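Local structure of UDP-N-acetylglucosamine 2-epimerase (Listeria monocytogenes, 3OT5) at residues Val252-Pro263 / His281-Leu290. The protein probably catalyses the interconversion of UDP-N-acetylglucosamine and UDP-N-acetylmannosamine by epimerisation at C2 of the sugar. Sequence-based numbering, arbitrary orientation.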
loop_
_atom_site.group_PDB
_atom_site.type_symbol
_atom_site.label_atom_id
_atom_site.label_comp_id
_atom_site.label_asym_id
_atom_site.label_seq_id
_atom_site.Cartn_x
_atom_site.Cartn_y
_atom_site.Cartn_z
ATOM N N VAL A 252 19.633 -6.810 19.120
ATOM C CA VAL A 252 20.901 -6.691 18.408
ATOM C C VAL A 252 22.095 -7.135 19.258
ATOM O O VAL A 252 22.964 -7.855 18.768
ATOM C CB VAL A 252 21.123 -5.259 17.892
ATOM C CG1 VAL A 252 22.555 -5.080 17.380
ATOM C CG2 VAL A 252 20.102 -4.939 16.818
ATOM N N GLU A 253 22.137 -6.722 20.522
ATOM C CA GLU A 253 23.244 -7.117 21.411
ATOM C C GLU A 253 23.234 -8.612 21.734
ATOM O O GLU A 253 24.285 -9.231 21.850
ATOM C CB GLU A 253 23.218 -6.321 22.722
ATOM C CG GLU A 253 23.472 -4.829 22.556
ATOM C CD GLU A 253 23.493 -4.080 23.879
ATOM O OE1 GLU A 253 23.612 -4.729 24.948
ATOM O OE2 GLU A 253 23.413 -2.834 23.852
ATOM N N SER A 254 22.041 -9.181 21.870
ATOM C CA SER A 254 21.877 -10.592 22.206
ATOM C C SER A 254 22.155 -11.541 21.047
ATOM O O SER A 254 22.509 -12.702 21.271
ATOM C CB SER A 254 20.455 -10.832 22.714
ATOM O OG SER A 254 20.191 -10.046 23.866
ATOM N N ARG A 255 21.966 -11.055 19.822
ATOM C CA ARG A 255 22.189 -11.845 18.612
ATOM C C ARG A 255 23.162 -11.097 17.709
ATOM O O ARG A 255 22.779 -10.157 16.996
ATOM C CB ARG A 255 20.864 -12.096 17.892
ATOM C CG ARG A 255 19.870 -12.908 18.700
ATOM C CD ARG A 255 20.416 -14.308 19.006
ATOM N NE ARG A 255 19.441 -15.119 19.731
ATOM C CZ ARG A 255 19.320 -15.154 21.057
ATOM N NH1 ARG A 255 18.391 -15.926 21.603
ATOM N NH2 ARG A 255 20.111 -14.422 21.846
ATOM N N GLU A 256 24.415 -11.546 17.720
ATOM C CA GLU A 256 25.482 -10.892 16.961
ATOM C C GLU A 256 25.422 -11.032 15.455
ATOM O O GLU A 256 26.094 -10.284 14.752
ATOM C CB GLU A 256 26.848 -11.343 17.470
ATOM C CG GLU A 256 27.076 -10.969 18.917
ATOM C CD GLU A 256 28.468 -11.307 19.403
ATOM O OE1 GLU A 256 29.360 -11.555 18.564
ATOM O OE2 GLU A 256 28.674 -11.307 20.631
ATOM N N ASP A 257 24.642 -11.977 14.944
ATOM C CA ASP A 257 24.540 -12.118 13.494
ATOM C C ASP A 257 23.350 -11.328 12.928
ATOM O O ASP A 257 22.847 -11.642 11.856
ATOM C CB ASP A 257 24.507 -13.593 13.059
ATOM C CG ASP A 257 23.363 -14.371 13.671
ATOM O OD1 ASP A 257 22.713 -13.863 14.611
ATOM O OD2 ASP A 257 23.135 -15.514 13.217
ATOM N N THR A 258 22.913 -10.299 13.650
ATOM C CA THR A 258 21.814 -9.451 13.192
ATOM C C THR A 258 22.258 -8.011 13.050
ATOM O O THR A 258 23.191 -7.557 13.710
ATOM C CB THR A 258 20.635 -9.417 14.186
ATOM O OG1 THR A 258 21.065 -8.822 15.417
ATOM C CG2 THR A 258 20.094 -10.815 14.450
ATOM N N GLU A 259 21.580 -7.299 12.168
ATOM C CA GLU A 259 21.828 -5.884 11.964
ATOM C C GLU A 259 20.471 -5.201 11.911
ATOM O O GLU A 259 19.506 -5.775 11.426
ATOM C CB GLU A 259 22.648 -5.605 10.706
ATOM C CG GLU A 259 24.077 -6.117 10.800
ATOM C CD GLU A 259 24.989 -5.547 9.733
ATOM O OE1 GLU A 259 24.635 -4.503 9.126
ATOM O OE2 GLU A 259 26.076 -6.126 9.529
ATOM N N LEU A 260 20.406 -3.990 12.447
ATOM C CA LEU A 260 19.177 -3.229 12.496
ATOM C C LEU A 260 19.293 -1.985 11.656
ATOM O O LEU A 260 20.292 -1.284 11.719
ATOM C CB LEU A 260 18.859 -2.832 13.947
ATOM C CG LEU A 260 17.712 -1.834 14.217
ATOM C CD1 LEU A 260 16.372 -2.318 13.716
ATOM C CD2 LEU A 260 17.627 -1.511 15.712
ATOM N N VAL A 261 18.280 -1.751 10.832
ATOM C CA VAL A 261 18.207 -0.564 10.011
ATOM C C VAL A 261 16.966 0.163 10.499
ATOM O O VAL A 261 15.888 -0.418 10.570
ATOM C CB VAL A 261 18.089 -0.875 8.511
ATOM C CG1 VAL A 261 17.890 0.421 7.715
ATOM C CG2 VAL A 261 19.319 -1.609 8.024
ATOM N N TYR A 262 17.135 1.420 10.874
ATOM C CA TYR A 262 16.042 2.218 11.357
ATOM C C TYR A 262 16.008 3.578 10.692
ATOM O O TYR A 262 16.763 4.464 11.072
ATOM C CB TYR A 262 16.112 2.401 12.882
ATOM C CG TYR A 262 15.050 3.356 13.373
ATOM C CD1 TYR A 262 13.706 3.014 13.312
ATOM C CD2 TYR A 262 15.383 4.602 13.897
ATOM C CE1 TYR A 262 12.716 3.899 13.744
ATOM C CE2 TYR A 262 14.406 5.482 14.347
ATOM C CZ TYR A 262 13.077 5.129 14.262
ATOM O OH TYR A 262 12.107 6.009 14.691
ATOM N N PRO A 263 15.157 3.733 9.674
ATOM C CA PRO A 263 15.019 5.031 9.053
ATOM C C PRO A 263 14.390 5.920 10.107
ATOM O O PRO A 263 13.219 5.756 10.438
ATOM C CB PRO A 263 14.055 4.770 7.888
ATOM C CG PRO A 263 14.115 3.309 7.656
ATOM C CD PRO A 263 14.340 2.716 8.997
ATOM N N HIS A 281 26.457 1.885 17.595
ATOM C CA HIS A 281 26.578 0.429 17.525
ATOM C C HIS A 281 26.823 0.070 16.066
ATOM O O HIS A 281 26.054 0.454 15.178
ATOM C CB HIS A 281 25.356 -0.298 18.070
ATOM C CG HIS A 281 25.610 -1.745 18.367
ATOM N ND1 HIS A 281 25.579 -2.730 17.401
ATOM C CD2 HIS A 281 25.917 -2.371 19.528
ATOM C CE1 HIS A 281 25.856 -3.897 17.955
ATOM N NE2 HIS A 281 26.068 -3.705 19.244
ATOM N N GLU A 282 27.909 -0.658 15.828
ATOM C CA GLU A 282 28.293 -1.056 14.476
ATOM C C GLU A 282 27.231 -1.849 13.702
ATOM O O GLU A 282 27.227 -1.824 12.478
ATOM C CB GLU A 282 29.625 -1.830 14.483
ATOM C CG GLU A 282 29.683 -3.105 15.350
ATOM C CD GLU A 282 29.801 -2.855 16.870
ATOM O OE1 GLU A 282 29.848 -3.855 17.624
ATOM O OE2 GLU A 282 29.859 -1.683 17.312
ATOM N N ARG A 283 26.339 -2.541 14.406
ATOM C CA ARG A 283 25.300 -3.337 13.751
ATOM C C ARG A 283 23.915 -2.673 13.741
ATOM O O ARG A 283 22.921 -3.301 13.379
ATOM C CB ARG A 283 25.255 -4.754 14.344
ATOM C CG ARG A 283 26.531 -5.527 14.033
ATOM C CD ARG A 283 26.564 -6.951 14.571
ATOM N NE ARG A 283 26.488 -7.004 16.031
ATOM C CZ ARG A 283 25.405 -7.314 16.741
ATOM N NH1 ARG A 283 24.263 -7.651 16.153
ATOM N NH2 ARG A 283 25.483 -7.317 18.064
ATOM N N ILE A 284 23.861 -1.400 14.127
ATOM C CA ILE A 284 22.615 -0.659 14.104
ATOM C C ILE A 284 22.830 0.547 13.195
ATOM O O ILE A 284 23.750 1.339 13.405
ATOM C CB ILE A 284 22.165 -0.206 15.491
ATOM C CG1 ILE A 284 22.110 -1.398 16.457
ATOM C CG2 ILE A 284 20.806 0.446 15.386
ATOM C CD1 ILE A 284 21.594 -1.032 17.858
ATOM N N HIS A 285 21.997 0.666 12.168
ATOM C CA HIS A 285 22.122 1.759 11.216
ATOM C C HIS A 285 20.950 2.707 11.347
ATOM O O HIS A 285 19.803 2.325 11.119
ATOM C CB HIS A 285 22.217 1.186 9.808
ATOM C CG HIS A 285 23.250 0.109 9.682
ATOM N ND1 HIS A 285 24.582 0.376 9.446
ATOM C CD2 HIS A 285 23.152 -1.236 9.803
ATOM C CE1 HIS A 285 25.258 -0.760 9.408
ATOM N NE2 HIS A 285 24.413 -1.753 9.624
ATOM N N LEU A 286 21.249 3.931 11.773
ATOM C CA LEU A 286 20.257 4.969 11.942
ATOM C C LEU A 286 20.357 5.863 10.739
ATOM O O LEU A 286 21.234 6.721 10.650
ATOM C CB LEU A 286 20.521 5.775 13.205
ATOM C CG LEU A 286 20.518 4.975 14.504
ATOM C CD1 LEU A 286 20.763 5.907 15.684
ATOM C CD2 LEU A 286 19.207 4.221 14.661
ATOM N N ILE A 287 19.450 5.666 9.803
ATOM C CA ILE A 287 19.476 6.442 8.590
ATOM C C ILE A 287 18.254 7.321 8.484
ATOM O O ILE A 287 17.344 7.238 9.314
ATOM C CB ILE A 287 19.568 5.515 7.359
ATOM C CG1 ILE A 287 18.304 4.662 7.213
ATOM C CG2 ILE A 287 20.799 4.633 7.479
ATOM C CD1 ILE A 287 18.330 3.737 6.000
ATOM N N GLU A 288 18.254 8.163 7.456
ATOM C CA GLU A 288 17.148 9.059 7.177
ATOM C C GLU A 288 15.980 8.249 6.615
ATOM O O GLU A 288 16.161 7.096 6.222
ATOM C CB GLU A 288 17.586 10.139 6.179
ATOM C CG GLU A 288 18.703 11.058 6.706
ATOM C CD GLU A 288 18.276 11.876 7.918
ATOM O OE1 GLU A 288 17.059 12.123 8.077
ATOM O OE2 GLU A 288 19.158 12.293 8.696
ATOM N N PRO A 289 14.772 8.841 6.597
ATOM C CA PRO A 289 13.620 8.105 6.073
ATOM C C PRO A 289 13.830 7.672 4.626
ATOM O O PRO A 289 14.240 8.469 3.791
ATOM C CB PRO A 289 12.473 9.121 6.167
ATOM C CG PRO A 289 12.907 10.102 7.201
ATOM C CD PRO A 289 14.397 10.187 7.068
ATOM N N LEU A 290 13.580 6.404 4.347
ATOM C CA LEU A 290 13.740 5.888 3.004
ATOM C C LEU A 290 12.484 6.101 2.188
ATOM O O LEU A 290 11.383 6.185 2.726
ATOM C CB LEU A 290 14.036 4.388 3.031
ATOM C CG LEU A 290 15.354 3.949 3.655
ATOM C CD1 LEU A 290 15.406 2.435 3.712
ATOM C CD2 LEU A 290 16.536 4.530 2.872
#
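His-281 brings its ring carbon CE1 to CG1 of Val-252, 3.6 Å away. Its ND1 accepts the backbone N-H of Arg-283. The arginine chain bends at its third torsion (chi3 -62°) and carries the guanidinium to the C-terminal end of helix 240-254. NH1 and NH2 both bond to Val-252 O, which lies in the guanidinium plane; the NH2 bond is 2.7 Å. NH1 also donates to Thr-258 O at 2.7 Å and weakly to Arg-255 O, tying the helix end to the start of strand 258-263. Val-252 CG1 packs over one guanidinium face and Glu-256 O over the opposite one. Ile-284 sets CG2 against Leu-260 CD2 (3.7 Å) and CG1 against Val-252 CG1.

Strand 284-287 is one of the two outermost strands of the parallel sheet in the second Rossmann-like domain. It pairs in parallel with strand 258-263, and helix 268-278 makes the beta-alpha-beta crossover. Four backbone bonds join the strands, beginning with Leu-260 N to Arg-283 O.

His-285 NE2 donates to Glu-259 OE1 at 2.8 Å, meeting it from above the carboxylate plane. Asn-224 holds the other carboxylate oxygen. Leu-286 CD2 touches the edge of the Tyr-262 ring. Ile-287 CD1 reaches Val-261 CG1 (3.8 Å). Leu-290 CG lies 4.2 Å from Pro-263 CG.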